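Heavy metal cation tricomponent efflux pump ZneA(CzcA-like) (Cupriavidus metallidurans, PDB 4K0J) exports zinc in exchange for protons, as the inner-membrane RND component of a three-part heavy-metal efflux pump. Local coordinates at residues C[180-185]-C[263-268]; C[139-144]-C[277-282]; C[208-213]-C[231-236]. All coordinates share one frame; numbering follows the deposited sequence.

Contact 1: residues C[180-185]-C[263-268]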
loop_
_atom_site.group_PDB
_atom_site.type_symbol
_atom_site.label_atom_id
_atom_site.label_comp_id
_atom_site.label_asym_id
_atom_site.label_seq_id
_atom_site.Cartn_x
_atom_site.Cartn_y
_atom_site.Cartn_z
ATOM N N THR C 180 -4.693 36.342 -15.098
ATOM C CA THR C 180 -3.405 35.789 -15.495
ATOM C C THR C 180 -2.848 36.657 -16.621
ATOM O O THR C 180 -3.592 37.119 -17.482
ATOM C CB THR C 180 -3.521 34.329 -15.951
ATOM O OG1 THR C 180 -4.366 34.259 -17.099
ATOM C CG2 THR C 180 -4.130 33.474 -14.859
ATOM N N THR C 181 -1.543 36.893 -16.596
ATOM C CA THR C 181 -0.919 37.832 -17.520
ATOM C C THR C 181 -0.146 37.105 -18.611
ATOM O O THR C 181 0.669 36.226 -18.328
ATOM C CB THR C 181 0.041 38.795 -16.774
ATOM O OG1 THR C 181 -0.684 39.536 -15.785
ATOM C CG2 THR C 181 0.705 39.764 -17.744
ATOM N N GLN C 182 -0.399 37.472 -19.862
ATOM C CA GLN C 182 0.321 36.863 -20.974
ATOM C C GLN C 182 0.865 37.905 -21.936
ATOM O O GLN C 182 0.451 39.063 -21.910
ATOM C CB GLN C 182 -0.556 35.842 -21.708
ATOM C CG GLN C 182 -1.892 36.363 -22.183
ATOM C CD GLN C 182 -2.792 35.248 -22.670
ATOM O OE1 GLN C 182 -3.733 35.476 -23.436
ATOM N NE2 GLN C 182 -2.506 34.026 -22.225
ATOM N N PHE C 183 1.813 37.478 -22.764
ATOM C CA PHE C 183 2.419 38.324 -23.785
ATOM C C PHE C 183 1.705 38.000 -25.085
ATOM O O PHE C 183 1.601 36.832 -25.458
ATOM C CB PHE C 183 3.910 37.994 -23.947
ATOM C CG PHE C 183 4.774 38.411 -22.784
ATOM C CD1 PHE C 183 5.829 39.289 -22.976
ATOM C CD2 PHE C 183 4.550 37.914 -21.511
ATOM C CE1 PHE C 183 6.639 39.673 -21.920
ATOM C CE2 PHE C 183 5.353 38.296 -20.449
ATOM C CZ PHE C 183 6.400 39.174 -20.655
ATOM N N MET C 184 1.202 39.014 -25.780
ATOM C CA MET C 184 0.485 38.740 -27.019
ATOM C C MET C 184 0.610 39.807 -28.098
ATOM O O MET C 184 0.483 41.005 -27.836
ATOM C CB MET C 184 -0.989 38.430 -26.741
ATOM C CG MET C 184 -1.766 39.558 -26.092
ATOM S SD MET C 184 -3.455 39.056 -25.711
ATOM C CE MET C 184 -4.195 40.629 -25.291
ATOM N N LEU C 185 0.872 39.344 -29.316
ATOM C CA LEU C 185 0.838 40.194 -30.494
ATOM C C LEU C 185 -0.568 40.146 -31.057
ATOM O O LEU C 185 -1.176 39.080 -31.130
ATOM C CB LEU C 185 1.840 39.704 -31.542
ATOM C CG LEU C 185 1.993 40.472 -32.863
ATOM C CD1 LEU C 185 1.007 40.004 -33.926
ATOM C CD2 LEU C 185 1.876 41.976 -32.655
ATOM N N GLY C 263 -1.182 41.344 -21.936
ATOM C CA GLY C 263 -2.587 41.017 -22.040
ATOM C C GLY C 263 -2.978 39.847 -21.164
ATOM O O GLY C 263 -2.175 39.341 -20.374
ATOM N N ASN C 264 -4.226 39.421 -21.315
ATOM C CA ASN C 264 -4.773 38.330 -20.532
ATOM C C ASN C 264 -5.681 37.472 -21.397
ATOM O O ASN C 264 -6.362 37.987 -22.281
ATOM C CB ASN C 264 -5.565 38.892 -19.358
ATOM C CG ASN C 264 -6.680 39.811 -19.801
ATOM O OD1 ASN C 264 -6.463 41.000 -20.044
ATOM N ND2 ASN C 264 -7.885 39.264 -19.915
ATOM N N PRO C 265 -5.699 36.157 -21.144
ATOM C CA PRO C 265 -6.553 35.248 -21.907
ATOM C C PRO C 265 -8.019 35.507 -21.601
ATOM O O PRO C 265 -8.319 36.162 -20.603
ATOM C CB PRO C 265 -6.148 33.877 -21.375
ATOM C CG PRO C 265 -5.713 34.139 -20.001
ATOM C CD PRO C 265 -5.009 35.460 -20.048
ATOM N N GLN C 266 -8.909 35.010 -22.456
ATOM C CA GLN C 266 -10.343 35.185 -22.263
ATOM C C GLN C 266 -10.707 34.713 -20.872
ATOM O O GLN C 266 -10.280 33.640 -20.443
ATOM C CB GLN C 266 -11.134 34.419 -23.322
ATOM C CG GLN C 266 -12.629 34.700 -23.300
ATOM C CD GLN C 266 -13.220 34.819 -24.692
ATOM O OE1 GLN C 266 -12.560 34.524 -25.686
ATOM N NE2 GLN C 266 -14.465 35.265 -24.767
ATOM N N ARG C 267 -11.487 35.526 -20.168
ATOM C CA ARG C 267 -11.646 35.376 -18.724
ATOM C C ARG C 267 -12.373 34.108 -18.302
ATOM O O ARG C 267 -13.443 33.784 -18.822
ATOM C CB ARG C 267 -12.317 36.610 -18.117
ATOM C CG ARG C 267 -11.624 37.918 -18.458
ATOM C CD ARG C 267 -12.091 39.035 -17.547
ATOM N NE ARG C 267 -11.669 38.821 -16.167
ATOM C CZ ARG C 267 -12.078 39.561 -15.145
ATOM N NH1 ARG C 267 -12.926 40.560 -15.348
ATOM N NH2 ARG C 267 -11.642 39.304 -13.921
ATOM N N HIS C 268 -11.761 33.399 -17.356
ATOM C CA HIS C 268 -12.307 32.175 -16.787
ATOM C C HIS C 268 -13.711 32.443 -16.249
ATOM O O HIS C 268 -14.712 32.195 -16.919
ATOM C CB HIS C 268 -11.409 31.690 -15.642
ATOM C CG HIS C 268 -9.942 31.870 -15.893
ATOM N ND1 HIS C 268 -9.134 30.853 -16.355
ATOM C CD2 HIS C 268 -9.133 32.945 -15.728
ATOM C CE1 HIS C 268 -7.895 31.296 -16.475
ATOM N NE2 HIS C 268 -7.868 32.564 -16.102
#

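Contact 2: residues C[139-144]-C[277-282]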
loop_
_atom_site.group_PDB
_atom_site.type_symbol
_atom_site.label_atom_id
_atom_site.label_comp_id
_atom_site.label_asym_id
_atom_site.label_seq_id
_atom_site.Cartn_x
_atom_site.Cartn_y
_atom_site.Cartn_z
ATOM N N ARG C 139 -11.649 30.081 3.099
ATOM C CA ARG C 139 -11.893 30.930 1.936
ATOM C C ARG C 139 -11.459 32.356 2.226
ATOM O O ARG C 139 -11.714 32.875 3.309
ATOM C CB ARG C 139 -13.370 30.889 1.552
ATOM C CG ARG C 139 -13.788 29.566 0.945
ATOM C CD ARG C 139 -15.277 29.498 0.701
ATOM N NE ARG C 139 -15.637 28.267 0.007
ATOM C CZ ARG C 139 -15.679 28.143 -1.316
ATOM N NH1 ARG C 139 -15.389 29.186 -2.084
ATOM N NH2 ARG C 139 -16.014 26.980 -1.868
ATOM N N TYR C 140 -10.786 32.984 1.268
ATOM C CA TYR C 140 -10.235 34.314 1.496
ATOM C C TYR C 140 -10.191 35.126 0.215
ATOM O O TYR C 140 -10.398 34.603 -0.876
ATOM C CB TYR C 140 -8.821 34.227 2.083
ATOM C CG TYR C 140 -7.776 33.843 1.063
ATOM C CD1 TYR C 140 -7.053 34.811 0.376
ATOM C CD2 TYR C 140 -7.528 32.518 0.771
ATOM C CE1 TYR C 140 -6.106 34.470 -0.565
ATOM C CE2 TYR C 140 -6.578 32.163 -0.168
ATOM C CZ TYR C 140 -5.873 33.143 -0.834
ATOM O OH TYR C 140 -4.934 32.785 -1.773
ATOM N N THR C 141 -9.884 36.408 0.368
ATOM C CA THR C 141 -9.759 37.319 -0.756
ATOM C C THR C 141 -8.628 38.292 -0.463
ATOM O O THR C 141 -8.421 38.690 0.689
ATOM C CB THR C 141 -11.079 38.078 -1.007
ATOM O OG1 THR C 141 -12.089 37.144 -1.407
ATOM C CG2 THR C 141 -10.920 39.108 -2.099
ATOM N N LEU C 142 -7.870 38.628 -1.501
ATOM C CA LEU C 142 -6.867 39.675 -1.420
ATOM C C LEU C 142 -7.546 41.045 -1.466
ATOM O O LEU C 142 -8.082 41.436 -2.504
ATOM C CB LEU C 142 -5.881 39.560 -2.592
ATOM C CG LEU C 142 -4.620 38.692 -2.470
ATOM C CD1 LEU C 142 -3.812 39.085 -1.247
ATOM C CD2 LEU C 142 -4.960 37.217 -2.437
ATOM N N VAL C 143 -7.532 41.776 -0.352
ATOM C CA VAL C 143 -8.047 43.144 -0.376
ATOM C C VAL C 143 -6.951 44.200 -0.449
ATOM O O VAL C 143 -5.826 44.000 0.028
ATOM C CB VAL C 143 -8.961 43.479 0.819
ATOM C CG1 VAL C 143 -10.187 42.592 0.815
ATOM C CG2 VAL C 143 -8.193 43.377 2.120
ATOM N N SER C 144 -7.314 45.322 -1.060
ATOM C CA SER C 144 -6.454 46.483 -1.187
ATOM C C SER C 144 -7.324 47.663 -1.600
ATOM O O SER C 144 -8.449 47.478 -2.066
ATOM C CB SER C 144 -5.378 46.245 -2.241
ATOM O OG SER C 144 -4.558 47.392 -2.384
ATOM N N PRO C 277 -17.215 44.013 -7.788
ATOM C CA PRO C 277 -17.605 43.101 -8.864
ATOM C C PRO C 277 -16.445 42.233 -9.336
ATOM O O PRO C 277 -16.675 41.123 -9.809
ATOM C CB PRO C 277 -18.026 44.053 -9.995
ATOM C CG PRO C 277 -18.020 45.438 -9.399
ATOM C CD PRO C 277 -17.034 45.382 -8.285
ATOM N N ASP C 278 -15.217 42.726 -9.204
ATOM C CA ASP C 278 -14.065 42.031 -9.772
ATOM C C ASP C 278 -12.870 41.930 -8.826
ATOM O O ASP C 278 -11.968 42.761 -8.875
ATOM C CB ASP C 278 -13.617 42.737 -11.053
ATOM C CG ASP C 278 -13.088 41.777 -12.089
ATOM O OD1 ASP C 278 -13.039 40.563 -11.801
ATOM O OD2 ASP C 278 -12.717 42.239 -13.187
ATOM N N THR C 279 -12.852 40.906 -7.979
ATOM C CA THR C 279 -11.675 40.647 -7.156
ATOM C C THR C 279 -11.117 39.225 -7.357
ATOM O O THR C 279 -11.337 38.609 -8.399
ATOM C CB THR C 279 -11.922 40.976 -5.663
ATOM O OG1 THR C 279 -10.732 40.714 -4.910
ATOM C CG2 THR C 279 -13.082 40.164 -5.105
ATOM N N ILE C 280 -10.384 38.713 -6.373
ATOM C CA ILE C 280 -9.724 37.416 -6.522
ATOM C C ILE C 280 -9.648 36.637 -5.212
ATOM O O ILE C 280 -9.319 37.192 -4.172
ATOM C CB ILE C 280 -8.318 37.591 -7.114
ATOM C CG1 ILE C 280 -7.568 36.260 -7.152
ATOM C CG2 ILE C 280 -7.537 38.642 -6.333
ATOM C CD1 ILE C 280 -6.291 36.319 -7.957
ATOM N N GLN C 281 -9.957 35.348 -5.267
ATOM C CA GLN C 281 -10.068 34.551 -4.053
ATOM C C GLN C 281 -9.327 33.222 -4.119
ATOM O O GLN C 281 -8.994 32.722 -5.199
ATOM C CB GLN C 281 -11.528 34.237 -3.767
ATOM C CG GLN C 281 -12.031 33.071 -4.581
ATOM C CD GLN C 281 -13.203 32.386 -3.939
ATOM O OE1 GLN C 281 -13.861 32.946 -3.064
ATOM N NE2 GLN C 281 -13.470 31.159 -4.365
ATOM N N GLY C 282 -9.101 32.639 -2.946
ATOM C CA GLY C 282 -8.490 31.329 -2.854
ATOM C C GLY C 282 -9.272 30.383 -1.961
ATOM O O GLY C 282 -9.959 30.809 -1.033
#

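Contact 3: residues C[208-213]-C[231-236]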
loop_
_atom_site.group_PDB
_atom_site.type_symbol
_atom_site.label_atom_id
_atom_site.label_comp_id
_atom_site.label_asym_id
_atom_site.label_seq_id
_atom_site.Cartn_x
_atom_site.Cartn_y
_atom_site.Cartn_z
ATOM N N GLU C 208 10.289 28.182 -31.836
ATOM C CA GLU C 208 11.540 27.421 -31.905
ATOM C C GLU C 208 12.790 28.206 -31.503
ATOM O O GLU C 208 13.810 27.610 -31.162
ATOM C CB GLU C 208 11.732 26.814 -33.297
ATOM C CG GLU C 208 10.862 25.598 -33.571
ATOM C CD GLU C 208 10.879 25.178 -35.032
ATOM O OE1 GLU C 208 10.831 26.062 -35.916
ATOM O OE2 GLU C 208 10.941 23.960 -35.295
ATOM N N ASN C 209 12.718 29.535 -31.547
ATOM C CA ASN C 209 13.861 30.365 -31.163
ATOM C C ASN C 209 13.779 30.890 -29.728
ATOM O O ASN C 209 14.125 32.037 -29.446
ATOM C CB ASN C 209 14.086 31.512 -32.161
ATOM C CG ASN C 209 12.899 32.448 -32.256
ATOM O OD1 ASN C 209 12.796 33.417 -31.504
ATOM N ND2 ASN C 209 12.000 32.168 -33.191
ATOM N N ASN C 210 13.317 30.037 -28.825
ATOM C CA ASN C 210 13.321 30.356 -27.406
ATOM C C ASN C 210 14.026 29.262 -26.614
ATOM O O ASN C 210 13.386 28.409 -25.995
ATOM C CB ASN C 210 11.900 30.569 -26.886
ATOM C CG ASN C 210 11.863 30.824 -25.391
ATOM O OD1 ASN C 210 12.325 31.862 -24.917
ATOM N ND2 ASN C 210 11.324 29.869 -24.637
ATOM N N ALA C 211 15.353 29.284 -26.648
ATOM C CA ALA C 211 16.141 28.278 -25.951
ATOM C C ALA C 211 17.492 28.826 -25.517
ATOM O O ALA C 211 18.053 29.713 -26.157
ATOM C CB ALA C 211 16.323 27.041 -26.825
ATOM N N ASN C 212 18.002 28.291 -24.413
ATOM C CA ASN C 212 19.318 28.651 -23.917
ATOM C C ASN C 212 20.235 27.442 -23.915
ATOM O O ASN C 212 20.325 26.732 -22.917
ATOM C CB ASN C 212 19.222 29.220 -22.501
ATOM C CG ASN C 212 18.980 30.712 -22.486
ATOM O OD1 ASN C 212 18.492 31.284 -23.463
ATOM N ND2 ASN C 212 19.325 31.357 -21.374
ATOM N N ALA C 213 20.913 27.202 -25.031
ATOM C CA ALA C 213 21.847 26.087 -25.116
ATOM C C ALA C 213 23.030 26.283 -24.168
ATOM O O ALA C 213 23.329 27.403 -23.748
ATOM C CB ALA C 213 22.336 25.909 -26.540
ATOM N N GLY C 231 19.278 32.573 -25.339
ATOM C CA GLY C 231 18.324 32.935 -26.369
ATOM C C GLY C 231 16.904 32.945 -25.851
ATOM O O GLY C 231 15.953 33.080 -26.617
ATOM N N LEU C 232 16.767 32.798 -24.539
ATOM C CA LEU C 232 15.465 32.835 -23.890
ATOM C C LEU C 232 14.879 34.248 -23.966
ATOM O O LEU C 232 15.543 35.219 -23.602
ATOM C CB LEU C 232 15.603 32.389 -22.432
ATOM C CG LEU C 232 14.331 32.009 -21.675
ATOM C CD1 LEU C 232 13.704 30.754 -22.263
ATOM C CD2 LEU C 232 14.631 31.820 -20.199
ATOM N N ILE C 233 13.643 34.360 -24.449
ATOM C CA ILE C 233 12.969 35.654 -24.545
ATOM C C ILE C 233 12.646 36.198 -23.152
ATOM O O ILE C 233 12.260 35.440 -22.261
ATOM C CB ILE C 233 11.688 35.564 -25.412
ATOM C CG1 ILE C 233 11.037 36.936 -25.560
ATOM C CG2 ILE C 233 10.702 34.558 -24.836
ATOM C CD1 ILE C 233 9.692 36.890 -26.222
ATOM N N ARG C 234 12.816 37.506 -22.960
ATOM C CA ARG C 234 12.737 38.098 -21.620
ATOM C C ARG C 234 11.595 39.083 -21.463
ATOM O O ARG C 234 10.989 39.181 -20.404
ATOM C CB ARG C 234 14.050 38.797 -21.248
ATOM C CG ARG C 234 15.227 37.867 -21.002
ATOM C CD ARG C 234 14.992 36.963 -19.806
ATOM N NE ARG C 234 16.107 36.040 -19.602
ATOM C CZ ARG C 234 16.048 34.947 -18.846
ATOM N NH1 ARG C 234 14.921 34.627 -18.221
ATOM N NH2 ARG C 234 17.120 34.171 -18.720
ATOM N N ASN C 235 11.319 39.833 -22.514
ATOM C CA ASN C 235 10.227 40.785 -22.472
ATOM C C ASN C 235 9.724 41.065 -23.875
ATOM O O ASN C 235 10.390 40.722 -24.851
ATOM C CB ASN C 235 10.653 42.078 -21.774
ATOM C CG ASN C 235 11.910 42.680 -22.370
ATOM O OD1 ASN C 235 12.346 42.300 -23.456
ATOM N ND2 ASN C 235 12.504 43.628 -21.658
ATOM N N LEU C 236 8.557 41.694 -23.974
ATOM C CA LEU C 236 7.958 41.978 -25.273
ATOM C C LEU C 236 8.864 42.839 -26.149
ATOM O O LEU C 236 8.684 42.916 -27.365
ATOM C CB LEU C 236 6.567 42.602 -25.119
ATOM C CG LEU C 236 6.273 43.489 -23.906
ATOM C CD1 LEU C 236 6.878 44.867 -24.069
ATOM C CD2 LEU C 236 4.774 43.590 -23.693
#

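Contact 1: residues C[180-185]-C[263-268]
The side-chain amide of Q182 lies flat over one face of the P265 ring, the two planes nearly parallel, while T180 OG1 sits at the edge of the H268 imidazole, close to the ring plane. These contacts mark the end of a small mixed β-sheet, where the outermost strand 259-263 leaves strand 182-187 and becomes a loop. The amide carbon Q182 CD is 3.4 Å from P265 CD, and Q182 NE2 lies 3.7 Å from P265 CB, so the pyrrolidine is covered by the whole carboxamide rather than by one atom. Proline has no N-H to offer Q182 OE1, and the meeting is purely one of packing. The first torsion of Q182 places CG between the backbone N and the carbonyl carbon (chi1 54°), and the extended remainder of the chain then runs out over the loop. Q182 and G263 form an antiparallel hydrogen-bonded pair: Q182 N gives an almost straight bond to G263 O (2.6 Å, 178°), and the return bond from G263 N to Q182 O is weak. M184 brings its methyl CE to 3.6 Å from G263 CA, against the bare backbone of the glycine. On its other edge strand 182-187 pairs with strand 750-758, F183 and L185 bonding to V755, which fits the docking domain of RND pumps, where both halves of the chain contribute to one sheet. Beyond the pair, Q266 bonds to S216 and I217 of the second subunit. Within the loop N264 ND2 donates to P265 O at 3.2 Å, approaching from above the carbonyl plane, and N264 CB rests 3.2 Å from T180 O.

Contact 2: residues C[139-144]-C[277-282]
With CG held between its backbone N and carbonyl carbon (chi1 75°), Y140 lays its ring over G282, and CE2 comes to 3.4 Å from G282 CA. G282 N lies over one face of the ring, offset toward the rim. T141 turns CG2 anti to its backbone N (OG1 at chi1 -65°), which directs this methyl at T279 OG1, tip to tip. The strands are antiparallel: Y140 and G282 form a hydrogen-bonded pair, with Y140 N to G282 O at 3.3 Å and G282 N to Y140 O at 3.1 Å, whereas T141 and Q281 are a non-hydrogen-bonded pair. Further along, the bond from L142 N to I280 O is weak, and L142 CB touches I280 CG2 at 4.2 Å. R139 NH1 stands 3.6 Å from Q281 NE2, guanidinium and amide planes 47° apart, and both nitrogens make weak hydrogen bonds to Q593 OE1; Q281 OE1 bonds to Y320 and Y140 OH to Q156. The strands are the inner pair of a ferredoxin-like βαββαβ unit, consistent with a porter subdomain: strand 316-319 flanks 135-143, strand 170-177 flanks 280-287, and helix 149-164 covers Y140, L142 and I280.

Contact 3: residues C[208-213]-C[231-236]
N210 reaches across to L232 and I233 through its carboxamide. From CB, the chain sends CG anti to the backbone N (chi1 177°), and CG settles 3.6 Å from L232 CD1. At the tip, ND2 keeps to the same leucine methyl at 3.5 Å, while OD1 accepts a hydrogen bond from I233 N (2.9 Å, 167°), the donor lying nearly along the C=O axis. I233 CG2 packs beside that oxygen, the two side chains meeting at about a right angle. N212 turns its own carbonyl oxygen to the two residues before I233: OD1 accepts L232 N, which is tilted somewhat from the carbonyl plane, and the bond from G231 N to the same oxygen is modelled too short for its length to be trusted. L232 CB lies 3.3 Å from N212 OD1, the two side chains crossing at about a right angle. The amide nitrogen of N212 turns to E60 of the third subunit, whose Y121 also bonds to the backbone N of N212, and Q63 of that subunit packs on L232. Within the chain, L232 and I233 rest on strand 741-747. The two asparagines thus join the loops flanking strands 214-220 and 223-230, at the base of the long β-hairpin that RND pumps project from the docking domain into a neighbouring subunit.

Overall arrangement
From the N terminus, the chain first passes 139-144, then 180-185 and 208-213, and the partners return in reverse order: 231-236, 263-268 and 277-282. Contact 3 therefore closes the innermost loop, which holds the hairpin strands; contact 1 encloses it, and contact 2 encloses both, with no crossing. Contact 2 belongs to the ferredoxin-like unit, contact 1 to a mixed sheet whose strands 182-187 and 259-263 are inserted between its halves, and contact 3 to the foot of the projecting arm. A salt bridge from R267 NH1 to D278 OD2 (2.7 Å) joins contacts 1 and 2, whereas F183 packs on N235 and L236 to join contacts 1 and 3. The nearest atoms of contacts 2 and 3 are about 20 Å apart.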